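Sugar-phosphate aldolase (Thermotoga maritima, PDB 1PVT) belongs to the class II aldolase and adducin family, whose AraD-like fold is an alpha/beta arrangement with helices packed around a central sheet. Local coordinates at residues 149-152 with 153-156; 213-216 with 217-221; 139-142 with 143-146. All coordinates share one frame; numbering follows the deposited sequence.

In the fold
The three contacts lie on the same side of the chain's centre, with their own centres about 19 to 22 Å from it. Interaction 3 and interaction 1 come from adjoining pieces of chain, centres about 15 Å apart, and they do not otherwise touch. Both pack on interaction 2, which lies on helix 203-224. Interaction 1 is the nearer, about 11 Å between centres: Ile150 CD1 lies 3.0 Å from Ala216 O, and His151 NE2 is 3.8 Å from Ala216 CB. Interaction 3 is about 12 Å away from interaction 2 and meets it through Leu143 CB and Leu220 CD2, 4.0 Å apart.

Interaction 1: residues 149-152 with 153-156; sequences KIHP and EVLI
His151 and Val154 are joined across a tight turn by a backbone bond, Val154 N to His151 O, 3.0 Å long with an N-H...O angle of 164°. Ile156 N makes a weak bond to Pro152 O at 3.4 Å. This second bond has the i to i+4 spacing of an alpha helix; the first spans three residues. Residues 149-152 end the loop after helix 144-147, and 153-156 lie on helix 152-157, with Pro152 in the first turn.

The His151 ring makes one of the two main side-chain contacts. Its CG sits between the backbone N and the carbonyl carbon (chi1 58°), which brings the ring to the start of the helix. Glu153 CB lies over one face, 3.8 Å from the ring centroid, in a CH-pi contact. The Glu153 chain then bends at chi2, and its carboxylate plane stands 74° from the ring plane. The methyl CG2 of Val154 approaches the same ring obliquely, 3.2 Å from CD2 of His151.

Lys149 and Leu155 form a second, apolar contact. The lysine chain runs out extended and crosses the leucine at about a right angle. CD2 of Leu155 is 3.5 Å from CG of Lys149, so the methylene part of the lysine does the touching. Leu155 CD1 comes within 3.6 Å of Pro152 CA. Beyond the loop, the His151 side chain touches Ala216, and Glu153 touches Ile212, both on helix 203-224.

ND1 of His151 and OE1 of Glu153 are 5.2 Å apart, too far for a direct bond. The chemistry implies a helix start marked by one good and one weak backbone bond and by carbon contacts on the imidazole, with no salt bridge between the two segments.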
ATOM      1  N   LYS A 149     -17.906  11.749   1.478  1.00 87.17           N
ATOM      2  CA  LYS A 149     -19.220  11.583   0.883  1.00 88.40           C
ATOM      3  C   LYS A 149     -19.427  12.605  -0.216  1.00 89.04           C
ATOM      4  O   LYS A 149     -20.542  13.074  -0.440  1.00 89.41           O
ATOM      5  CB  LYS A 149     -20.319  11.713   1.946  1.00 89.39           C
ATOM      6  CG  LYS A 149     -21.631  11.005   1.559  1.00 90.82           C
ATOM      7  CD  LYS A 149     -22.543  10.716   2.772  1.00 90.74           C
ATOM      8  CE  LYS A 149     -23.711   9.790   2.399  1.00 90.30           C
ATOM      9  NZ  LYS A 149     -24.583   9.430   3.554  1.00 90.13           N
ATOM     10  N   ILE A 150     -18.341  12.943  -0.903  1.00 89.97           N
ATOM     11  CA  ILE A 150     -18.406  13.908  -1.989  1.00 91.17           C
ATOM     12  C   ILE A 150     -19.091  13.283  -3.185  1.00 91.66           C
ATOM     13  O   ILE A 150     -19.650  13.979  -4.032  1.00 93.37           O
ATOM     14  CB  ILE A 150     -17.024  14.366  -2.407  1.00 91.45           C
ATOM     15  CG1 ILE A 150     -16.339  15.040  -1.224  1.00 92.77           C
ATOM     16  CG2 ILE A 150     -17.135  15.340  -3.561  1.00 91.91           C
ATOM     17  CD1 ILE A 150     -14.931  15.485  -1.515  1.00 94.46           C
ATOM     18  N   HIS A 151     -19.023  11.962  -3.263  1.00 91.18           N
ATOM     19  CA  HIS A 151     -19.682  11.229  -4.326  1.00 90.10           C
ATOM     20  C   HIS A 151     -19.765   9.785  -3.901  1.00 89.92           C
ATOM     21  O   HIS A 151     -18.828   9.234  -3.320  1.00 89.60           O
ATOM     22  CB  HIS A 151     -18.942  11.352  -5.664  1.00 89.26           C
ATOM     23  CG  HIS A 151     -17.524  10.879  -5.629  1.00 88.07           C
ATOM     24  ND1 HIS A 151     -16.880  10.392  -6.746  1.00 87.63           N
ATOM     25  CD2 HIS A 151     -16.616  10.847  -4.628  1.00 87.65           C
ATOM     26  CE1 HIS A 151     -15.636  10.077  -6.433  1.00 86.77           C
ATOM     27  NE2 HIS A 151     -15.450  10.344  -5.153  1.00 87.41           N
ATOM     28  N   PRO A 152     -20.909   9.157  -4.170  1.00 89.97           N
ATOM     29  CA  PRO A 152     -21.154   7.758  -3.820  1.00 89.59           C
ATOM     30  C   PRO A 152     -19.891   6.908  -3.895  1.00 88.64           C
ATOM     31  O   PRO A 152     -19.506   6.278  -2.920  1.00 89.21           O
ATOM     32  CB  PRO A 152     -22.215   7.346  -4.829  1.00 90.20           C
ATOM     33  CG  PRO A 152     -23.049   8.599  -4.915  1.00 90.03           C
ATOM     34  CD  PRO A 152     -22.002   9.694  -5.002  1.00 89.69           C
ATOM     35  N   GLU A 153     -19.247   6.912  -5.053  1.00 87.01           N
ATOM     36  CA  GLU A 153     -18.024   6.150  -5.262  1.00 85.79           C
ATOM     37  C   GLU A 153     -17.190   5.855  -4.013  1.00 82.88           C
ATOM     38  O   GLU A 153     -16.667   4.753  -3.867  1.00 81.88           O
ATOM     39  CB  GLU A 153     -17.150   6.867  -6.295  1.00 89.76           C
ATOM     40  CG  GLU A 153     -17.459   6.507  -7.747  1.00 94.47           C
ATOM     41  CD  GLU A 153     -16.516   5.441  -8.294  1.00 97.28           C
ATOM     42  OE1 GLU A 153     -15.364   5.794  -8.653  1.00 98.60           O
ATOM     43  OE2 GLU A 153     -16.920   4.253  -8.354  1.00 98.95           O
ATOM     44  N   VAL A 154     -17.053   6.823  -3.113  1.00 79.89           N
ATOM     45  CA  VAL A 154     -16.254   6.605  -1.911  1.00 77.83           C
ATOM     46  C   VAL A 154     -16.912   5.638  -0.938  1.00 77.55           C
ATOM     47  O   VAL A 154     -16.328   4.627  -0.547  1.00 76.84           O
ATOM     48  CB  VAL A 154     -16.016   7.906  -1.162  1.00 76.76           C
ATOM     49  CG1 VAL A 154     -14.923   7.703  -0.126  1.00 75.97           C
ATOM     50  CG2 VAL A 154     -15.662   8.999  -2.133  1.00 75.48           C
ATOM     51  N   LEU A 155     -18.136   5.986  -0.548  1.00 77.46           N
ATOM     52  CA  LEU A 155     -18.960   5.211   0.381  1.00 76.58           C
ATOM     53  C   LEU A 155     -18.855   3.711   0.098  1.00 75.35           C
ATOM     54  O   LEU A 155     -18.562   2.913   0.988  1.00 75.44           O
ATOM     55  CB  LEU A 155     -20.420   5.668   0.246  1.00 77.31           C
ATOM     56  CG  LEU A 155     -20.618   7.138  -0.183  1.00 78.08           C
ATOM     57  CD1 LEU A 155     -22.102   7.471  -0.344  1.00 77.53           C
ATOM     58  CD2 LEU A 155     -19.978   8.052   0.844  1.00 78.67           C
ATOM     59  N   ILE A 156     -19.101   3.352  -1.156  1.00 73.58           N
ATOM     60  CA  ILE A 156     -19.042   1.973  -1.624  1.00 72.20           C
ATOM     61  C   ILE A 156     -17.703   1.317  -1.312  1.00 72.90           C
ATOM     62  O   ILE A 156     -17.649   0.281  -0.659  1.00 73.55           O
ATOM     63  CB  ILE A 156     -19.252   1.900  -3.156  1.00 71.06           C
ATOM     64  CG1 ILE A 156     -20.636   2.441  -3.524  1.00 69.45           C
ATOM     65  CG2 ILE A 156     -19.064   0.466  -3.643  1.00 70.52           C
ATOM     66  CD1 ILE A 156     -20.857   2.595  -5.018  1.00 69.16           C
TER

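Interaction 2: residues 213-216 with 217-221; sequences LEKA and AEILL
Glu214 and Glu218 supply the flat side-chain groups here, two carboxylates that take part through their oxygen atoms and form no stack with each other. OE1 of Glu214 lies 3.8 Å from the methyl group of Ala217. OE2 of Glu214 faces OE1 of Glu218 at 4.4 Å, an approach of like charges one helical turn apart.

The Glu214 chain bends at chi2 (-45°). The bend brings the end of the chain toward Ala217, although its CB points away. Both oxygens have partners in helix 129-134: OE2 is hydrogen-bonded to Asn130 ND2, and OE1 makes a weak bond to Leu131 N. These bonds hold the buried acid and may offset part of the repulsion from Glu218. The Glu218 chain is extended and exposed.

Four consecutive backbone bonds join the two segments. Ala217 N donates to Leu213 O at 2.9 Å and Glu218 N to Glu214 O at 2.7 Å. Ile219 N donates to Lys215 O at 2.8 Å and Leu220 N to Ala216 O at 2.9 Å.

Ile219 also packs on the carbonyl it bonds to. Its CG1 is set beside the backbone N (chi1 -62°), which puts CG1 3.1 Å from Lys215 O. Its CD1 reaches loosely toward CG of Lys215, at 4.4 Å.

Ala217 also touches Leu131 of helix 129-134. The i to i+4 bonding is that of a regular alpha helix. Here it runs through helix 203-224, with Ala216, Ala217 and Leu220 against Met147 of helix 144-147, Ile219 and Leu220 against the loop residue Ile150, and Lys215 and Glu218 exposed.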
ATOM      1  N   LEU A 213     -10.011   7.685  -3.772  1.00 44.08           N
ATOM      2  CA  LEU A 213      -9.678   8.619  -2.710  1.00 44.76           C
ATOM      3  C   LEU A 213      -9.146   9.907  -3.315  1.00 45.66           C
ATOM      4  O   LEU A 213      -9.537  11.006  -2.920  1.00 45.46           O
ATOM      5  CB  LEU A 213      -8.628   8.032  -1.778  1.00 45.26           C
ATOM      6  CG  LEU A 213      -9.182   7.094  -0.707  1.00 47.43           C
ATOM      7  CD1 LEU A 213      -8.090   6.816   0.318  1.00 47.35           C
ATOM      8  CD2 LEU A 213     -10.393   7.733  -0.019  1.00 47.04           C
ATOM      9  N   GLU A 214      -8.251   9.766  -4.283  1.00 45.72           N
ATOM     10  CA  GLU A 214      -7.670  10.926  -4.946  1.00 45.70           C
ATOM     11  C   GLU A 214      -8.751  11.804  -5.556  1.00 44.42           C
ATOM     12  O   GLU A 214      -8.784  13.017  -5.346  1.00 44.31           O
ATOM     13  CB  GLU A 214      -6.738  10.482  -6.068  1.00 47.85           C
ATOM     14  CG  GLU A 214      -5.314  10.992  -5.965  1.00 50.17           C
ATOM     15  CD  GLU A 214      -5.226  12.456  -5.607  1.00 51.51           C
ATOM     16  OE1 GLU A 214      -5.521  12.802  -4.442  1.00 53.28           O
ATOM     17  OE2 GLU A 214      -4.857  13.260  -6.488  1.00 53.11           O
ATOM     18  N   LYS A 215      -9.632  11.176  -6.325  1.00 43.46           N
ATOM     19  CA  LYS A 215     -10.693  11.904  -6.988  1.00 43.09           C
ATOM     20  C   LYS A 215     -11.479  12.706  -5.980  1.00 42.74           C
ATOM     21  O   LYS A 215     -11.726  13.888  -6.190  1.00 44.09           O
ATOM     22  CB  LYS A 215     -11.609  10.944  -7.738  1.00 43.26           C
ATOM     23  CG  LYS A 215     -12.310  11.603  -8.892  1.00 45.48           C
ATOM     24  CD  LYS A 215     -12.688  10.592  -9.962  1.00 50.12           C
ATOM     25  CE  LYS A 215     -13.244  11.264 -11.233  1.00 51.49           C
ATOM     26  NZ  LYS A 215     -13.372  10.306 -12.392  1.00 52.02           N
ATOM     27  N   ALA A 216     -11.852  12.078  -4.872  1.00 41.80           N
ATOM     28  CA  ALA A 216     -12.615  12.774  -3.846  1.00 40.58           C
ATOM     29  C   ALA A 216     -11.823  13.931  -3.294  1.00 39.52           C
ATOM     30  O   ALA A 216     -12.361  15.002  -3.064  1.00 39.68           O
ATOM     31  CB  ALA A 216     -12.973  11.838  -2.737  1.00 41.67           C
ATOM     32  N   ALA A 217     -10.537  13.713  -3.074  1.00 38.84           N
ATOM     33  CA  ALA A 217      -9.701  14.770  -2.541  1.00 39.62           C
ATOM     34  C   ALA A 217      -9.685  15.894  -3.543  1.00 41.08           C
ATOM     35  O   ALA A 217      -9.862  17.059  -3.195  1.00 41.91           O
ATOM     36  CB  ALA A 217      -8.302  14.266  -2.323  1.00 39.18           C
ATOM     37  N   GLU A 218      -9.483  15.533  -4.802  1.00 42.23           N
ATOM     38  CA  GLU A 218      -9.416  16.517  -5.864  1.00 43.77           C
ATOM     39  C   GLU A 218     -10.696  17.325  -5.996  1.00 44.67           C
ATOM     40  O   GLU A 218     -10.650  18.543  -6.195  1.00 44.57           O
ATOM     41  CB  GLU A 218      -9.094  15.837  -7.183  1.00 45.33           C
ATOM     42  CG  GLU A 218      -8.753  16.824  -8.265  1.00 48.59           C
ATOM     43  CD  GLU A 218      -7.967  16.187  -9.377  1.00 52.42           C
ATOM     44  OE1 GLU A 218      -7.729  14.954  -9.298  1.00 54.22           O
ATOM     45  OE2 GLU A 218      -7.583  16.917 -10.321  1.00 54.43           O
ATOM     46  N   ILE A 219     -11.836  16.652  -5.888  1.00 45.46           N
ATOM     47  CA  ILE A 219     -13.123  17.331  -5.974  1.00 45.83           C
ATOM     48  C   ILE A 219     -13.282  18.276  -4.783  1.00 46.98           C
ATOM     49  O   ILE A 219     -13.726  19.409  -4.931  1.00 46.62           O
ATOM     50  CB  ILE A 219     -14.289  16.324  -5.958  1.00 45.60           C
ATOM     51  CG1 ILE A 219     -14.208  15.407  -7.172  1.00 45.86           C
ATOM     52  CG2 ILE A 219     -15.614  17.059  -5.985  1.00 47.24           C
ATOM     53  CD1 ILE A 219     -15.293  14.347  -7.211  1.00 46.15           C
ATOM     54  N   LEU A 220     -12.920  17.804  -3.594  1.00 48.45           N
ATOM     55  CA  LEU A 220     -13.024  18.621  -2.391  1.00 48.92           C
ATOM     56  C   LEU A 220     -12.238  19.898  -2.596  1.00 50.41           C
ATOM     57  O   LEU A 220     -12.758  21.005  -2.444  1.00 51.43           O
ATOM     58  CB  LEU A 220     -12.446  17.879  -1.191  1.00 49.53           C
ATOM     59  CG  LEU A 220     -12.494  18.660   0.121  1.00 50.02           C
ATOM     60  CD1 LEU A 220     -13.928  18.734   0.597  1.00 52.27           C
ATOM     61  CD2 LEU A 220     -11.645  17.982   1.164  1.00 49.91           C
ATOM     62  N   LEU A 221     -10.974  19.726  -2.956  1.00 51.26           N
ATOM     63  CA  LEU A 221     -10.088  20.849  -3.172  1.00 51.98           C
ATOM     64  C   LEU A 221     -10.562  21.851  -4.199  1.00 52.06           C
ATOM     65  O   LEU A 221     -10.361  23.043  -4.031  1.00 53.16           O
ATOM     66  CB  LEU A 221      -8.698  20.351  -3.531  1.00 53.04           C
ATOM     67  CG  LEU A 221      -7.701  20.637  -2.407  1.00 55.45           C
ATOM     68  CD1 LEU A 221      -8.200  20.071  -1.084  1.00 55.16           C
ATOM     69  CD2 LEU A 221      -6.364  20.035  -2.771  1.00 57.34           C
TER

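Interaction 3: residues 139-142 with 143-146; sequences EFQE and LLPK
Phe140 and Leu143 close a type I beta turn, which leads from the loop after helix 129-134 into helix 144-147. One hydrogen bond defines it: Leu143 N donates to Phe140 O at 3.0 Å. The N-H...O angle is 158°, but the donor stands above the carbonyl plane, 50° out of it.

Apolar contacts come next. Phe140 CG is anti to its own N (chi1 160°), and the ring end swings toward Leu144. The two side chains meet at a slant, with CE1 of Phe140 3.8 Å from CG of Leu144. Both also touch Val164 of strand 163-165, so the pair packs the turn and the helix start against that strand. Leu143 touches Leu134 of helix 129-134, as Phe140 does.

Contacts of carbon with oxygen make up the rest. Leu143 CD1 lies 3.0 Å from Glu139 O, and its other methyl, CD2, is 4.0 Å from Glu139 OE2. These two side chains cross at about a right angle. Within 139-142 itself, Gln141 OE1 sits over one face of the Phe140 ring, 3.3 Å above its plane and shifted toward the rim.

Pro145 has no N-H to give to the carbonyl four residues back. Instead its ring carbon CD rests 3.2 Å from Gln141 O.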
ATOM      1  N   GLU A 139      -6.923  22.530   9.301  1.00 93.04           N
ATOM      2  CA  GLU A 139      -8.227  21.914   9.527  1.00 92.77           C
ATOM      3  C   GLU A 139      -8.445  20.725   8.601  1.00 91.70           C
ATOM      4  O   GLU A 139      -9.452  20.621   7.898  1.00 92.03           O
ATOM      5  CB  GLU A 139      -9.350  22.939   9.338  1.00 94.69           C
ATOM      6  CG  GLU A 139      -9.438  23.585   7.966  1.00 96.00           C
ATOM      7  CD  GLU A 139     -10.740  24.358   7.800  1.00 98.05           C
ATOM      8  OE1 GLU A 139     -11.038  25.238   8.651  1.00 98.68           O
ATOM      9  OE2 GLU A 139     -11.466  24.079   6.820  1.00 98.06           O
ATOM     10  N   PHE A 140      -7.485  19.816   8.626  1.00 89.54           N
ATOM     11  CA  PHE A 140      -7.527  18.644   7.788  1.00 87.23           C
ATOM     12  C   PHE A 140      -8.528  17.614   8.286  1.00 85.83           C
ATOM     13  O   PHE A 140      -9.362  17.124   7.528  1.00 84.99           O
ATOM     14  CB  PHE A 140      -6.108  18.078   7.708  1.00 87.29           C
ATOM     15  CG  PHE A 140      -6.034  16.644   7.299  1.00 87.49           C
ATOM     16  CD1 PHE A 140      -6.855  16.138   6.297  1.00 87.61           C
ATOM     17  CD2 PHE A 140      -5.115  15.797   7.909  1.00 87.40           C
ATOM     18  CE1 PHE A 140      -6.765  14.810   5.911  1.00 87.11           C
ATOM     19  CE2 PHE A 140      -5.017  14.472   7.530  1.00 87.24           C
ATOM     20  CZ  PHE A 140      -5.845  13.975   6.527  1.00 87.35           C
ATOM     21  N   GLN A 141      -8.459  17.305   9.569  1.00 85.13           N
ATOM     22  CA  GLN A 141      -9.346  16.308  10.148  1.00 85.01           C
ATOM     23  C   GLN A 141     -10.825  16.571   9.893  1.00 83.79           C
ATOM     24  O   GLN A 141     -11.595  15.650   9.613  1.00 82.33           O
ATOM     25  CB  GLN A 141      -9.092  16.209  11.655  1.00 86.91           C
ATOM     26  CG  GLN A 141      -7.653  15.838  12.031  1.00 89.28           C
ATOM     27  CD  GLN A 141      -7.207  14.490  11.465  1.00 90.83           C
ATOM     28  OE1 GLN A 141      -7.103  14.314  10.250  1.00 91.38           O
ATOM     29  NE2 GLN A 141      -6.944  13.530  12.352  1.00 91.56           N
ATOM     30  N   GLU A 142     -11.216  17.834   9.976  1.00 83.69           N
ATOM     31  CA  GLU A 142     -12.612  18.206   9.791  1.00 83.62           C
ATOM     32  C   GLU A 142     -13.134  18.217   8.351  1.00 81.46           C
ATOM     33  O   GLU A 142     -14.263  18.643   8.105  1.00 82.01           O
ATOM     34  CB  GLU A 142     -12.859  19.577  10.430  1.00 86.62           C
ATOM     35  CG  GLU A 142     -12.632  19.619  11.941  1.00 91.40           C
ATOM     36  CD  GLU A 142     -13.574  18.687  12.705  1.00 94.76           C
ATOM     37  OE1 GLU A 142     -14.814  18.801  12.528  1.00 96.59           O
ATOM     38  OE2 GLU A 142     -13.075  17.843  13.486  1.00 96.82           O
ATOM     39  N   LEU A 143     -12.331  17.747   7.402  1.00 78.23           N
ATOM     40  CA  LEU A 143     -12.745  17.731   6.000  1.00 74.14           C
ATOM     41  C   LEU A 143     -12.978  16.313   5.531  1.00 72.67           C
ATOM     42  O   LEU A 143     -13.881  16.046   4.738  1.00 70.74           O
ATOM     43  CB  LEU A 143     -11.670  18.371   5.142  1.00 72.95           C
ATOM     44  CG  LEU A 143     -11.376  19.819   5.497  1.00 71.86           C
ATOM     45  CD1 LEU A 143     -10.006  20.203   4.989  1.00 72.84           C
ATOM     46  CD2 LEU A 143     -12.451  20.701   4.904  1.00 72.43           C
ATOM     47  N   LEU A 144     -12.134  15.413   6.023  1.00 72.23           N
ATOM     48  CA  LEU A 144     -12.219  14.001   5.692  1.00 72.05           C
ATOM     49  C   LEU A 144     -13.651  13.517   5.646  1.00 73.33           C
ATOM     50  O   LEU A 144     -14.032  12.768   4.759  1.00 74.02           O
ATOM     51  CB  LEU A 144     -11.465  13.178   6.724  1.00 69.90           C
ATOM     52  CG  LEU A 144     -10.006  12.908   6.422  1.00 68.48           C
ATOM     53  CD1 LEU A 144      -9.405  12.066   7.521  1.00 67.06           C
ATOM     54  CD2 LEU A 144      -9.913  12.180   5.108  1.00 67.99           C
ATOM     55  N   PRO A 145     -14.466  13.934   6.620  1.00 74.59           N
ATOM     56  CA  PRO A 145     -15.869  13.517   6.668  1.00 75.48           C
ATOM     57  C   PRO A 145     -16.658  13.917   5.430  1.00 76.44           C
ATOM     58  O   PRO A 145     -17.232  13.070   4.740  1.00 76.64           O
ATOM     59  CB  PRO A 145     -16.386  14.207   7.923  1.00 75.88           C
ATOM     60  CG  PRO A 145     -15.153  14.275   8.800  1.00 75.92           C
ATOM     61  CD  PRO A 145     -14.109  14.716   7.819  1.00 75.22           C
ATOM     62  N   LYS A 146     -16.702  15.214   5.155  1.00 77.28           N
ATOM     63  CA  LYS A 146     -17.430  15.678   3.989  1.00 77.25           C
ATOM     64  C   LYS A 146     -16.747  15.114   2.751  1.00 77.34           C
ATOM     65  O   LYS A 146     -17.406  14.799   1.764  1.00 76.88           O
ATOM     66  CB  LYS A 146     -17.484  17.217   3.959  1.00 77.40           C
ATOM     67  CG  LYS A 146     -18.434  17.854   5.009  1.00 77.49           C
ATOM     68  CD  LYS A 146     -19.934  17.717   4.662  1.00 78.18           C
ATOM     69  CE  LYS A 146     -20.478  16.285   4.860  1.00 77.78           C
ATOM     70  NZ  LYS A 146     -21.891  16.094   4.401  1.00 74.76           N
TER